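Local coordinates for four helix bundle protein (Bacteroides thetaiotaomicron VPI-5482, PDB 2RLD), which is of unknown function but binds calcium and belongs to the 23S rRNA-intervening sequence family of four-helix-bundle proteins, at residues C[85-89]-C[90-94]; C[20-23]-C[24-27]. All blocks are in the same frame, centred on the assembly; numbering follows the deposited sequence.

In the fold
The two contacts come from different helices of one four-helix bundle, and contact 2 precedes contact 1 along the chain. Contact 2 is a run of two turns within helix 7-32, whereas contact 1 is the turn that ends helix 62-88 and leads into helix 94-116. Their centres lie about 15 Å apart, yet they touch: Ile92 CG2 rests 3.7 Å from Leu25 CD1, so the connecting turn is packed against the first helix. Both also face other subunits. Residues 85-89 meet the 20-27 region of a second copy, and Val20 meets Thr89 of a third, so the same two regions are used again between chains of the five-chain assembly.

Contact 1: residues C[85-89]-C[90-94]; sequences LLIRT and EYITR
Leu86 and Ile87, on the last turn of helix 62-88, meet the side chain of Ile92 as the chain folds back against them. Ile92 CG1 comes within 3.9 Å of Leu86 CB and also touches Ile87 CB; it gets there because it sits between its own backbone N and carbonyl carbon (chi1 58°). With CG1 anti to the backbone N (chi1 -173°), Ile87 brings CD1 to 3.0 Å from Ile92 O, a tight CH-to-oxygen contact. Leu86 also sends CD2 to Tyr91 CB, 3.7 Å away, the two side chains crossing at about a right angle. Leu29 and Met38 extend this apolar patch into helices 7-32 and 38-57, and Tyr97 closes on Ile87 and Ile92 from helix 94-116.

The backbone ends the helix in a Schellman motif, with Glu90 at positive phi as the C-prime residue. Tyr91 N donates to Leu86 O (3.0 Å), while Glu90 N reaches Ile87 O at 3.1 Å from well above the carbonyl plane. Thr89 adds a second grip on the helix end: OG1 donates to Leu85 O (2.7 Å), which Thr89 N approaches from the opposite face of the carbonyl. The same OG1 lies at the edge of the Tyr91 ring, in its plane, 3.3 Å from CD2. A valine here, lacking the hydroxyl, would probably leave Leu85 O gripped from one face instead of two and weaken the hold of the turn on the Tyr91 ring edge. Farther out, a water lies 3.1 Å from Arg88 O, with Glu90 OE2 a weak second partner, and the Arg88 guanidinium forms a salt bridge with Glu17 of the second subunit.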
loop_
_atom_site.group_PDB
_atom_site.type_symbol
_atom_site.label_atom_id
_atom_site.label_comp_id
_atom_site.label_asym_id
_atom_site.label_seq_id
_atom_site.Cartn_x
_atom_site.Cartn_y
_atom_site.Cartn_z
ATOM N N LEU C 85 -4.884 -19.584 6.505
ATOM C CA LEU C 85 -3.471 -19.642 6.107
ATOM C C LEU C 85 -2.525 -19.758 7.308
ATOM O O LEU C 85 -1.590 -20.566 7.298
ATOM C CB LEU C 85 -3.122 -18.419 5.251
ATOM C CG LEU C 85 -1.787 -18.425 4.532
ATOM C CD1 LEU C 85 -1.485 -19.738 3.820
ATOM C CD2 LEU C 85 -1.758 -17.223 3.579
ATOM N N LEU C 86 -2.778 -18.970 8.342
ATOM C CA LEU C 86 -1.957 -19.018 9.545
ATOM C C LEU C 86 -1.978 -20.379 10.265
ATOM O O LEU C 86 -0.935 -20.864 10.656
ATOM C CB LEU C 86 -2.331 -17.889 10.502
ATOM C CG LEU C 86 -2.023 -16.454 10.035
ATOM C CD1 LEU C 86 -2.793 -15.422 10.864
ATOM C CD2 LEU C 86 -0.471 -16.209 10.125
ATOM N N ILE C 87 -3.144 -21.021 10.400
ATOM C CA ILE C 87 -3.168 -22.379 10.994
ATOM C C ILE C 87 -2.514 -23.400 10.084
ATOM O O ILE C 87 -1.751 -24.240 10.542
ATOM C CB ILE C 87 -4.602 -22.822 11.452
ATOM C CG1 ILE C 87 -4.552 -24.164 12.222
ATOM C CG2 ILE C 87 -5.564 -22.935 10.284
ATOM C CD1 ILE C 87 -3.747 -24.116 13.473
ATOM N N ARG C 88 -2.767 -23.319 8.774
ATOM C CA ARG C 88 -2.150 -24.286 7.846
ATOM C C ARG C 88 -0.637 -24.189 7.792
ATOM O O ARG C 88 0.034 -25.180 7.569
ATOM C CB ARG C 88 -2.732 -24.136 6.441
ATOM C CG ARG C 88 -4.197 -24.567 6.358
ATOM C CD ARG C 88 -4.328 -26.077 6.298
ATOM N NE ARG C 88 -3.481 -26.673 5.261
ATOM C CZ ARG C 88 -3.790 -26.717 3.973
ATOM N NH1 ARG C 88 -4.910 -26.169 3.522
ATOM N NH2 ARG C 88 -2.958 -27.282 3.129
ATOM N N THR C 89 -0.091 -23.007 8.047
ATOM C CA THR C 89 1.362 -22.835 8.072
ATOM C C THR C 89 1.960 -22.782 9.499
ATOM O O THR C 89 3.119 -22.440 9.655
ATOM C CB THR C 89 1.761 -21.580 7.287
ATOM O OG1 THR C 89 1.076 -20.433 7.811
ATOM C CG2 THR C 89 1.415 -21.753 5.808
ATOM N N GLU C 90 1.178 -23.151 10.509
ATOM C CA GLU C 90 1.656 -23.380 11.870
ATOM C C GLU C 90 2.126 -22.115 12.601
ATOM O O GLU C 90 2.871 -22.197 13.591
ATOM C CB GLU C 90 2.707 -24.492 11.898
ATOM C CG GLU C 90 2.165 -25.829 11.300
ATOM C CD GLU C 90 3.213 -26.925 11.183
ATOM O OE1 GLU C 90 4.267 -26.831 11.834
ATOM O OE2 GLU C 90 2.964 -27.878 10.436
ATOM N N TYR C 91 1.652 -20.963 12.137
ATOM C CA TYR C 91 1.874 -19.701 12.855
ATOM C C TYR C 91 0.982 -19.531 14.076
ATOM O O TYR C 91 1.339 -18.817 15.001
ATOM C CB TYR C 91 1.771 -18.494 11.916
ATOM C CG TYR C 91 3.039 -18.333 11.129
ATOM C CD1 TYR C 91 4.136 -17.663 11.677
ATOM C CD2 TYR C 91 3.159 -18.865 9.858
ATOM C CE1 TYR C 91 5.342 -17.543 10.960
ATOM C CE2 TYR C 91 4.362 -18.772 9.132
ATOM C CZ TYR C 91 5.439 -18.093 9.687
ATOM O OH TYR C 91 6.600 -17.957 8.944
ATOM N N ILE C 92 -0.172 -20.184 14.082
ATOM C CA ILE C 92 -1.049 -20.208 15.256
ATOM C C ILE C 92 -1.466 -21.651 15.533
ATOM O O ILE C 92 -1.465 -22.513 14.617
ATOM C CB ILE C 92 -2.310 -19.337 15.072
ATOM C CG1 ILE C 92 -3.129 -19.792 13.846
ATOM C CG2 ILE C 92 -1.928 -17.820 15.037
ATOM C CD1 ILE C 92 -4.445 -19.054 13.718
ATOM N N THR C 93 -1.795 -21.932 16.804
ATOM C CA THR C 93 -2.228 -23.261 17.214
ATOM C C THR C 93 -3.670 -23.489 16.797
ATOM O O THR C 93 -4.378 -22.540 16.473
ATOM C CB THR C 93 -2.143 -23.422 18.763
ATOM O OG1 THR C 93 -3.062 -22.513 19.391
ATOM C CG2 THR C 93 -0.740 -23.116 19.269
ATOM N N ARG C 94 -4.126 -24.738 16.847
ATOM C CA ARG C 94 -5.522 -25.035 16.525
ATOM C C ARG C 94 -6.445 -24.333 17.513
ATOM O O ARG C 94 -7.510 -23.854 17.141
ATOM C CB ARG C 94 -5.765 -26.554 16.517
ATOM C CG ARG C 94 -7.234 -26.985 16.411
ATOM C CD ARG C 94 -7.929 -26.538 15.135
ATOM N NE ARG C 94 -7.385 -27.144 13.920
ATOM C CZ ARG C 94 -7.969 -27.090 12.722
ATOM N NH1 ARG C 94 -9.131 -26.467 12.554
ATOM N NH2 ARG C 94 -7.393 -27.672 11.679
HETATM O O HOH W 1 2.884 -26.360 7.338
#

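Contact 2: residues C[20-23]-C[24-27]; sequences VRIV and NLYK
Asn24 leans back along helix 7-32 over the carbonyl of Val20, one turn earlier in this regular alpha-helical part of the four-helix bundle. Asn24 CB lies 3.5 Å from Arg21 O. From there Asn24 CG, anti to its own carbonyl carbon (chi1 -73°), runs back toward the start of the helix and comes to 3.6 Å from Val20 O. ND2 of Asn24 is 3.7 Å from Val20 O and 4.3 Å from Val20 CG1, while OD1 stands 4.1 Å from the same Val20 O. That oxygen sits over the face of the amide, close to CG. Val20 O accepts from Asn24 N at 3.0 Å in the first of four successive i to i+4 hydrogen bonds; Leu25, Tyr26 and Lys27 donate in the same way to Arg21, Ile22 and Val23.

On the buried side of the helix, Ile22 CD1 and Leu25 CD2 make a loose apolar pair at 4.3 Å, and Thr47 and Ile42 of helix 38-57 pack on them. The Arg21 guanidinium forms a salt bridge, NH1 to Asp103 OD2, a calcium ligand seen in this protein although no ion is bound there in this chain, and a hydrogen bond, NH2 to Ser99 OG. Val20 and Val23 face a third subunit, packing on its Thr89 and Val37 respectively. Lys27 brings CG to 3.4 Å from Val23 O before its chain bends off at chi3 (77°).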
loop_
_atom_site.group_PDB
_atom_site.type_symbol
_atom_site.label_atom_id
_atom_site.label_comp_id
_atom_site.label_asym_id
_atom_site.label_seq_id
_atom_site.Cartn_x
_atom_site.Cartn_y
_atom_site.Cartn_z
ATOM N N VAL C 20 -9.986 -5.905 18.920
ATOM C CA VAL C 20 -9.017 -5.974 20.009
ATOM C C VAL C 20 -8.267 -7.350 19.969
ATOM O O VAL C 20 -7.038 -7.427 20.124
ATOM C CB VAL C 20 -9.698 -5.781 21.369
ATOM C CG1 VAL C 20 -8.724 -6.149 22.504
ATOM C CG2 VAL C 20 -10.256 -4.306 21.537
ATOM N N ARG C 21 -9.005 -8.416 19.741
ATOM C CA ARG C 21 -8.396 -9.724 19.606
ATOM C C ARG C 21 -7.422 -9.732 18.417
ATOM O O ARG C 21 -6.339 -10.321 18.501
ATOM C CB ARG C 21 -9.459 -10.794 19.413
ATOM C CG ARG C 21 -10.378 -10.971 20.629
ATOM C CD ARG C 21 -10.924 -12.408 20.674
ATOM N NE ARG C 21 -9.898 -13.391 21.018
ATOM C CZ ARG C 21 -10.061 -14.711 20.905
ATOM N NH1 ARG C 21 -11.204 -15.211 20.439
ATOM N NH2 ARG C 21 -9.072 -15.531 21.222
ATOM N N ILE C 22 -7.801 -9.080 17.316
ATOM C CA ILE C 22 -6.932 -8.993 16.153
ATOM C C ILE C 22 -5.649 -8.212 16.465
ATOM O O ILE C 22 -4.540 -8.591 16.023
ATOM C CB ILE C 22 -7.709 -8.442 14.939
ATOM C CG1 ILE C 22 -8.710 -9.495 14.452
ATOM C CG2 ILE C 22 -6.718 -7.988 13.819
ATOM C CD1 ILE C 22 -8.012 -10.751 13.846
ATOM N N VAL C 23 -5.773 -7.144 17.238
ATOM C CA VAL C 23 -4.575 -6.427 17.693
ATOM C C VAL C 23 -3.661 -7.343 18.498
ATOM O O VAL C 23 -2.431 -7.357 18.310
ATOM C CB VAL C 23 -4.917 -5.139 18.460
ATOM C CG1 VAL C 23 -3.706 -4.523 19.127
ATOM C CG2 VAL C 23 -5.520 -4.123 17.542
ATOM N N ASN C 24 -4.235 -8.098 19.422
ATOM C CA ASN C 24 -3.423 -9.051 20.196
ATOM C C ASN C 24 -2.754 -10.124 19.341
ATOM O O ASN C 24 -1.581 -10.494 19.576
ATOM C CB ASN C 24 -4.279 -9.673 21.303
ATOM C CG ASN C 24 -4.575 -8.702 22.434
ATOM O OD1 ASN C 24 -3.858 -7.724 22.641
ATOM N ND2 ASN C 24 -5.633 -8.989 23.192
ATOM N N LEU C 25 -3.478 -10.633 18.343
ATOM C CA LEU C 25 -2.929 -11.596 17.422
ATOM C C LEU C 25 -1.776 -11.008 16.636
ATOM O O LEU C 25 -0.792 -11.692 16.375
ATOM C CB LEU C 25 -4.002 -12.104 16.461
ATOM C CG LEU C 25 -3.524 -13.126 15.426
ATOM C CD1 LEU C 25 -2.982 -14.420 16.096
ATOM C CD2 LEU C 25 -4.657 -13.436 14.419
ATOM N N TYR C 26 -1.929 -9.765 16.207
ATOM C CA TYR C 26 -0.855 -9.063 15.500
ATOM C C TYR C 26 0.400 -8.979 16.324
ATOM O O TYR C 26 1.500 -9.328 15.855
ATOM C CB TYR C 26 -1.318 -7.678 15.082
ATOM C CG TYR C 26 -0.252 -6.889 14.386
ATOM C CD1 TYR C 26 0.036 -7.117 13.058
ATOM C CD2 TYR C 26 0.477 -5.934 15.064
ATOM C CE1 TYR C 26 1.017 -6.428 12.418
ATOM C CE2 TYR C 26 1.446 -5.207 14.428
ATOM C CZ TYR C 26 1.721 -5.452 13.111
ATOM O OH TYR C 26 2.701 -4.742 12.452
ATOM N N LYS C 27 0.254 -8.564 17.576
ATOM C CA LYS C 27 1.399 -8.528 18.499
ATOM C C LYS C 27 2.083 -9.886 18.653
ATOM O O LYS C 27 3.308 -9.980 18.610
ATOM C CB LYS C 27 0.947 -8.019 19.869
ATOM C CG LYS C 27 0.518 -6.584 19.883
ATOM C CD LYS C 27 -0.143 -6.240 21.207
ATOM C CE LYS C 27 0.831 -6.052 22.310
ATOM N NZ LYS C 27 0.147 -5.914 23.671
#